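PDB 6JKK: mitotic checkpoint control protein kinase BUB1 from Drosophila melanogaster, which probably acts as an ATP-dependent protein kinase at the kinetochore in the mitotic checkpoint, represented here by its kinase domain. Local coordinates for residues 285-290 against 318-323; 22-27 against 93-98. All blocks are in the same frame, centred on the assembly; numbering follows the deposited sequence. Where two conformers were deposited one is given.

Contact 1 and contact 2 lie on opposite sides of the chain's centre, with about 43 Å between their centres and about 26 Å between their nearest atoms. They share no helix. Contact 1 (285-290 with 318-323) is a sparse surface contact in the helical C-lobe, where helix 288-299 meets helix 310-322 with 85 Å² buried. Contact 2 (22-27 with 93-98) is a buried contact in the N-lobe, between helix 92-104 and the turn and start of helix 24-28 that follow helix 12-21, and buries 203 Å². Neither has a hydrogen bond across it. A thioether and an aliphatic CG meet one methyl in contact 1, whereas aromatic rings dominate contact 2.

Contact 1 (285-290 against 318-323); sequences YFQRTM and KCALAE
M290 meets A320 through its sulfur, and following M290 outward from CB shows how the helix starting at 288 reaches the C-terminal part of helix 310-322. CB points toward the facing segment but stops 5.5 Å from A320 CB. The next carbon, CG, sits anti to the backbone N (chi1 176°) and gains little, at 5.1 Å from A320 CB. The chain is nearly straight through chi2, which carries SD to 3.6 Å from A320 CB, a van der Waals contact between the thioether and the methyl. Beyond SD the chain bends (chi3 75°), and CE is left 4.5 Å from A320 CB, so the sulfur makes the closest approach.

Q287 supplies a second, looser touch: its aliphatic CG reaches A320 CB at 4.5 Å. The single methyl is therefore met by two side chains of the 285-290 segment. The backbones stand well apart, 7.7 Å between the CA atoms of Q287 and A320, the nearest such pair, and 85 Å² is buried in all.

Q287 is both the N-cap position of helix 288-299 and the centre of an inverse gamma turn, whose weak bond runs from R288 N to F286 O. Its own backbone N is bonded to E156 OE2, and its side chain also touches Y157 and M160, while K318 packs on C164. Both segments thus lean on helix 156-175, an arrangement belonging to the helical C-lobe of the protein kinase fold, away from the predicted ATP site.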
loop_
_atom_site.group_PDB
_atom_site.type_symbol
_atom_site.label_atom_id
_atom_site.label_comp_id
_atom_site.label_asym_id
_atom_site.label_seq_id
_atom_site.Cartn_x
_atom_site.Cartn_y
_atom_site.Cartn_z
ATOM N N TYR A 285 -26.794 -12.322 -2.054
ATOM C CA TYR A 285 -26.203 -13.588 -2.468
ATOM C C TYR A 285 -24.690 -13.649 -2.251
ATOM O O TYR A 285 -24.096 -14.732 -2.299
ATOM C CB TYR A 285 -26.578 -13.926 -3.907
ATOM C CG TYR A 285 -26.382 -12.812 -4.897
ATOM C CD1 TYR A 285 -27.426 -11.952 -5.217
ATOM C CD2 TYR A 285 -25.167 -12.638 -5.534
ATOM C CE1 TYR A 285 -27.256 -10.941 -6.130
ATOM C CE2 TYR A 285 -24.984 -11.631 -6.448
ATOM C CZ TYR A 285 -26.034 -10.787 -6.743
ATOM O OH TYR A 285 -25.852 -9.779 -7.655
ATOM N N PHE A 286 -24.071 -12.497 -1.995
ATOM C CA PHE A 286 -22.690 -12.485 -1.524
ATOM C C PHE A 286 -22.676 -13.052 -0.118
ATOM O O PHE A 286 -23.728 -13.329 0.459
ATOM C CB PHE A 286 -22.112 -11.065 -1.470
ATOM C CG PHE A 286 -21.515 -10.589 -2.764
ATOM C CD1 PHE A 286 -20.553 -9.583 -2.766
ATOM C CD2 PHE A 286 -21.936 -11.121 -3.976
ATOM C CE1 PHE A 286 -20.007 -9.124 -3.963
ATOM C CE2 PHE A 286 -21.400 -10.672 -5.174
ATOM C CZ PHE A 286 -20.434 -9.671 -5.170
ATOM N N GLN A 287 -21.487 -13.216 0.445
ATOM C CA GLN A 287 -21.394 -13.570 1.849
ATOM C C GLN A 287 -21.637 -12.286 2.639
ATOM O O GLN A 287 -20.727 -11.713 3.238
ATOM C CB GLN A 287 -20.048 -14.230 2.155
ATOM C CG GLN A 287 -19.856 -15.544 1.380
ATOM C CD GLN A 287 -20.959 -16.552 1.672
ATOM O OE1 GLN A 287 -21.208 -16.882 2.827
ATOM N NE2 GLN A 287 -21.636 -17.031 0.626
ATOM N N ARG A 288 -22.900 -11.859 2.616
ATOM C CA ARG A 288 -23.340 -10.541 3.075
ATOM C C ARG A 288 -22.953 -10.243 4.513
ATOM O O ARG A 288 -22.318 -9.227 4.795
ATOM C CB ARG A 288 -24.862 -10.437 2.934
ATOM C CG ARG A 288 -25.336 -9.271 2.104
ATOM C CD ARG A 288 -26.229 -8.342 2.914
ATOM N NE ARG A 288 -27.289 -9.059 3.619
ATOM C CZ ARG A 288 -28.546 -9.149 3.195
ATOM N NH1 ARG A 288 -28.914 -8.564 2.062
ATOM N NH2 ARG A 288 -29.441 -9.819 3.908
ATOM N N THR A 289 -23.356 -11.130 5.417
ATOM C CA THR A 289 -23.048 -10.987 6.836
ATOM C C THR A 289 -21.543 -10.851 7.059
ATOM O O THR A 289 -21.097 -10.031 7.863
ATOM C CB THR A 289 -23.613 -12.171 7.653
ATOM O OG1 THR A 289 -25.031 -12.245 7.457
ATOM C CG2 THR A 289 -23.329 -11.989 9.136
ATOM N N MET A 290 -20.756 -11.637 6.328
ATOM C CA MET A 290 -19.307 -11.586 6.475
ATOM C C MET A 290 -18.735 -10.245 6.028
ATOM O O MET A 290 -17.970 -9.610 6.767
ATOM C CB MET A 290 -18.631 -12.715 5.694
ATOM C CG MET A 290 -17.112 -12.642 5.750
ATOM S SD MET A 290 -16.317 -13.656 4.491
ATOM C CE MET A 290 -16.614 -12.656 3.031
ATOM N N LYS A 318 -11.219 -16.900 5.625
ATOM C CA LYS A 318 -10.762 -18.268 5.398
ATOM C C LYS A 318 -11.904 -19.266 5.546
ATOM O O LYS A 318 -11.962 -20.271 4.829
ATOM C CB LYS A 318 -9.669 -18.628 6.395
ATOM C CG LYS A 318 -8.517 -17.658 6.418
ATOM C CD LYS A 318 -7.394 -18.082 5.526
ATOM C CE LYS A 318 -6.083 -17.965 6.278
ATOM N NZ LYS A 318 -6.299 -18.476 7.654
ATOM N N CYS A 319 -12.802 -19.000 6.490
ATOM C CA CYS A 319 -13.944 -19.885 6.724
ATOM C C CYS A 319 -14.875 -19.884 5.518
ATOM O O CYS A 319 -15.398 -20.922 5.123
ATOM C CB CYS A 319 -14.721 -19.452 7.966
ATOM S SG CYS A 319 -13.914 -19.849 9.528
ATOM N N ALA A 320 -15.075 -18.711 4.934
ATOM C CA ALA A 320 -15.927 -18.597 3.763
ATOM C C ALA A 320 -15.265 -19.275 2.568
ATOM O O ALA A 320 -15.929 -19.966 1.790
ATOM C CB ALA A 320 -16.225 -17.131 3.462
ATOM N N LEU A 321 -13.963 -19.051 2.414
ATOM C CA LEU A 321 -13.190 -19.692 1.353
ATOM C C LEU A 321 -13.252 -21.215 1.483
ATOM O O LEU A 321 -13.328 -21.936 0.485
ATOM C CB LEU A 321 -11.738 -19.198 1.375
ATOM C CG LEU A 321 -11.519 -17.774 0.851
ATOM C CD1 LEU A 321 -10.197 -17.204 1.341
ATOM C CD2 LEU A 321 -11.570 -17.743 -0.668
ATOM N N ALA A 322 -13.243 -21.697 2.722
ATOM C CA ALA A 322 -13.279 -23.132 2.990
ATOM C C ALA A 322 -14.602 -23.810 2.622
ATOM O O ALA A 322 -14.630 -25.023 2.400
ATOM C CB ALA A 322 -12.924 -23.402 4.444
ATOM N N GLU A 323 -15.694 -23.044 2.576
ATOM C CA GLU A 323 -17.005 -23.616 2.254
ATOM C C GLU A 323 -17.101 -24.037 0.789
ATOM O O GLU A 323 -17.955 -24.845 0.417
ATOM C CB GLU A 323 -18.138 -22.628 2.564
ATOM C CG GLU A 323 -18.294 -22.250 4.034
ATOM C CD GLU A 323 -18.893 -23.354 4.885
ATOM O OE1 GLU A 323 -19.344 -24.382 4.329
ATOM O OE2 GLU A 323 -18.921 -23.184 6.122
#

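Contact 2 (22-27 against 93-98)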
loop_
_atom_site.group_PDB
_atom_site.type_symbol
_atom_site.label_atom_id
_atom_site.label_comp_id
_atom_site.label_asym_id
_atom_site.label_seq_id
_atom_site.Cartn_x
_atom_site.Cartn_y
_atom_site.Cartn_z
ATOM N N ILE A 22 17.343 12.179 14.469
ATOM C CA ILE A 22 17.962 10.858 14.419
ATOM C C ILE A 22 19.177 10.814 13.490
ATOM O O ILE A 22 19.662 9.727 13.153
ATOM C CB ILE A 22 16.961 9.786 13.964
ATOM C CG1 ILE A 22 16.503 10.059 12.528
ATOM C CG2 ILE A 22 15.766 9.732 14.909
ATOM C CD1 ILE A 22 15.618 8.996 11.974
ATOM N N ASP A 23 19.659 11.988 13.080
ATOM C CA ASP A 23 20.857 12.092 12.239
ATOM C C ASP A 23 20.751 11.220 10.985
ATOM O O ASP A 23 21.636 10.409 10.700
ATOM C CB ASP A 23 22.112 11.728 13.045
ATOM C CG ASP A 23 22.359 12.674 14.210
ATOM O OD1 ASP A 23 22.333 13.904 13.998
ATOM O OD2 ASP A 23 22.580 12.178 15.335
ATOM N N PHE A 24 19.658 11.388 10.249
ATOM C CA PHE A 24 19.382 10.546 9.094
ATOM C C PHE A 24 20.400 10.738 7.962
ATOM O O PHE A 24 20.837 9.763 7.348
ATOM C CB PHE A 24 17.959 10.784 8.585
ATOM C CG PHE A 24 17.536 9.823 7.513
ATOM C CD1 PHE A 24 17.454 8.461 7.780
ATOM C CD2 PHE A 24 17.235 10.277 6.241
ATOM C CE1 PHE A 24 17.070 7.566 6.793
ATOM C CE2 PHE A 24 16.845 9.397 5.245
ATOM C CZ PHE A 24 16.761 8.038 5.517
ATOM N N SER A 25 20.784 11.984 7.687
ATOM C CA SER A 25 21.716 12.264 6.594
ATOM C C SER A 25 23.074 11.609 6.835
ATOM O O SER A 25 23.684 11.048 5.923
ATOM C CB SER A 25 21.878 13.774 6.396
ATOM O OG SER A 25 22.380 14.383 7.574
ATOM N N MET A 26 23.534 11.669 8.078
ATOM C CA MET A 26 24.766 11.012 8.478
ATOM C C MET A 26 24.694 9.496 8.246
ATOM O O MET A 26 25.696 8.861 7.902
ATOM C CB MET A 26 25.031 11.331 9.944
ATOM C CG MET A 26 26.011 10.435 10.644
ATOM S SD MET A 26 26.153 10.959 12.360
ATOM C CE MET A 26 26.289 12.730 12.125
ATOM N N TYR A 27 23.509 8.921 8.424
ATOM C CA TYR A 27 23.320 7.494 8.177
ATOM C C TYR A 27 23.346 7.161 6.687
ATOM O O TYR A 27 24.108 6.292 6.265
ATOM C CB TYR A 27 22.021 6.991 8.818
ATOM C CG TYR A 27 21.692 5.525 8.549
ATOM C CD1 TYR A 27 22.622 4.518 8.796
ATOM C CD2 TYR A 27 20.440 5.155 8.066
ATOM C CE1 TYR A 27 22.316 3.185 8.555
ATOM C CE2 TYR A 27 20.123 3.825 7.827
ATOM C CZ TYR A 27 21.065 2.846 8.073
ATOM O OH TYR A 27 20.751 1.518 7.831
ATOM N N TRP A 93 12.257 11.247 3.567
ATOM C CA TRP A 93 11.346 10.552 4.474
ATOM C C TRP A 93 10.944 9.180 3.958
ATOM O O TRP A 93 10.908 8.206 4.715
ATOM C CB TRP A 93 10.102 11.410 4.720
ATOM C CG TRP A 93 9.114 10.796 5.672
ATOM C CD1 TRP A 93 7.905 10.222 5.358
ATOM C CD2 TRP A 93 9.249 10.696 7.094
ATOM N NE1 TRP A 93 7.286 9.774 6.506
ATOM C CE2 TRP A 93 8.089 10.056 7.581
ATOM C CE3 TRP A 93 10.239 11.089 8.002
ATOM C CZ2 TRP A 93 7.899 9.801 8.944
ATOM C CZ3 TRP A 93 10.047 10.835 9.347
ATOM C CH2 TRP A 93 8.889 10.198 9.807
ATOM N N GLU A 94 10.637 9.101 2.669
ATOM C CA GLU A 94 10.274 7.823 2.072
ATOM C C GLU A 94 11.386 6.777 2.247
ATOM O O GLU A 94 11.110 5.619 2.578
ATOM C CB GLU A 94 9.919 8.009 0.598
ATOM C CG GLU A 94 9.657 6.712 -0.137
ATOM C CD GLU A 94 9.111 6.957 -1.518
ATOM O OE1 GLU A 94 8.986 8.139 -1.904
ATOM O OE2 GLU A 94 8.803 5.970 -2.206
ATOM N N PHE A 95 12.636 7.196 2.054
ATOM C CA PHE A 95 13.789 6.316 2.208
ATOM C C PHE A 95 13.868 5.868 3.669
ATOM O O PHE A 95 14.053 4.680 3.950
ATOM C CB PHE A 95 15.075 7.041 1.766
ATOM C CG PHE A 95 16.267 6.134 1.539
ATOM C CD1 PHE A 95 16.110 4.762 1.362
ATOM C CD2 PHE A 95 17.560 6.665 1.522
ATOM C CE1 PHE A 95 17.218 3.933 1.159
ATOM C CE2 PHE A 95 18.671 5.850 1.320
ATOM C CZ PHE A 95 18.505 4.483 1.143
ATOM N N TYR A 96 13.689 6.807 4.599
ATOM C CA TYR A 96 13.699 6.474 6.027
ATOM C C TYR A 96 12.674 5.393 6.388
ATOM O O TYR A 96 13.024 4.395 7.020
ATOM C CB TYR A 96 13.461 7.720 6.899
ATOM C CG TYR A 96 13.097 7.363 8.335
ATOM C CD1 TYR A 96 14.077 6.991 9.250
ATOM C CD2 TYR A 96 11.771 7.384 8.767
ATOM C CE1 TYR A 96 13.746 6.642 10.558
ATOM C CE2 TYR A 96 11.429 7.039 10.076
ATOM C CZ TYR A 96 12.422 6.673 10.963
ATOM O OH TYR A 96 12.099 6.336 12.261
ATOM N N ILE A 97 11.418 5.600 5.996
ATOM C CA ILE A 97 10.361 4.636 6.309
ATOM C C ILE A 97 10.702 3.245 5.773
ATOM O O ILE A 97 10.584 2.244 6.486
ATOM C CB ILE A 97 8.983 5.075 5.745
ATOM C CG1 ILE A 97 8.469 6.337 6.455
ATOM C CG2 ILE A 97 7.975 3.923 5.846
ATOM C CD1 ILE A 97 8.248 6.184 7.967
ATOM N N CYS A 98 11.137 3.185 4.518
ATOM C CA CYS A 98 11.434 1.908 3.877
ATOM C C CYS A 98 12.584 1.190 4.555
ATOM O O CYS A 98 12.537 -0.024 4.754
ATOM C CB CYS A 98 11.754 2.110 2.400
ATOM S SG CYS A 98 10.300 2.463 1.425
#
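F24 and Y96 form an aromatic, buried contact in the N-lobe, joining the start of helix 24-28 to helix 92-104. The evidence is an offset edge-to-face pair: the Y96 edge is directed at the F24 face, with ring centroids 5.7 Å apart and planes at 85°. One F24 face is also approached by Y96 CB, a CH-pi contact 3.9 Å from the ring centroid. F24 CG lies anti to its backbone N (chi1 -172°), and the ring extends far enough for CZ to come within 3.4 Å of Y96 N, up against the helix backbone. The same CZ touches F95 CB at 4.2 Å.

I22 adds an aliphatic tip, its CD1 lying 3.3 Å from Y96 CE1, a tight approach in which the two side chains cross at about a right angle. Y96 thereby has F24 and I22 as neighbours, while its OH is hydrogen-bonded to D213 OD2.

The chain turn feeding the contact is defined as well: D23, with positive phi, is the C-prime residue of a Schellman motif ending the preceding helix, whose L19 also packs on F24, W93 and Y96. Helix 92-104 corresponds to the kinase αC helix, since its E94 makes the characteristic salt bridge with K85, the predicted ATP-binding lysine; the chain N-terminal to the sheet strands packs, through I22 and F24, on this αC helix.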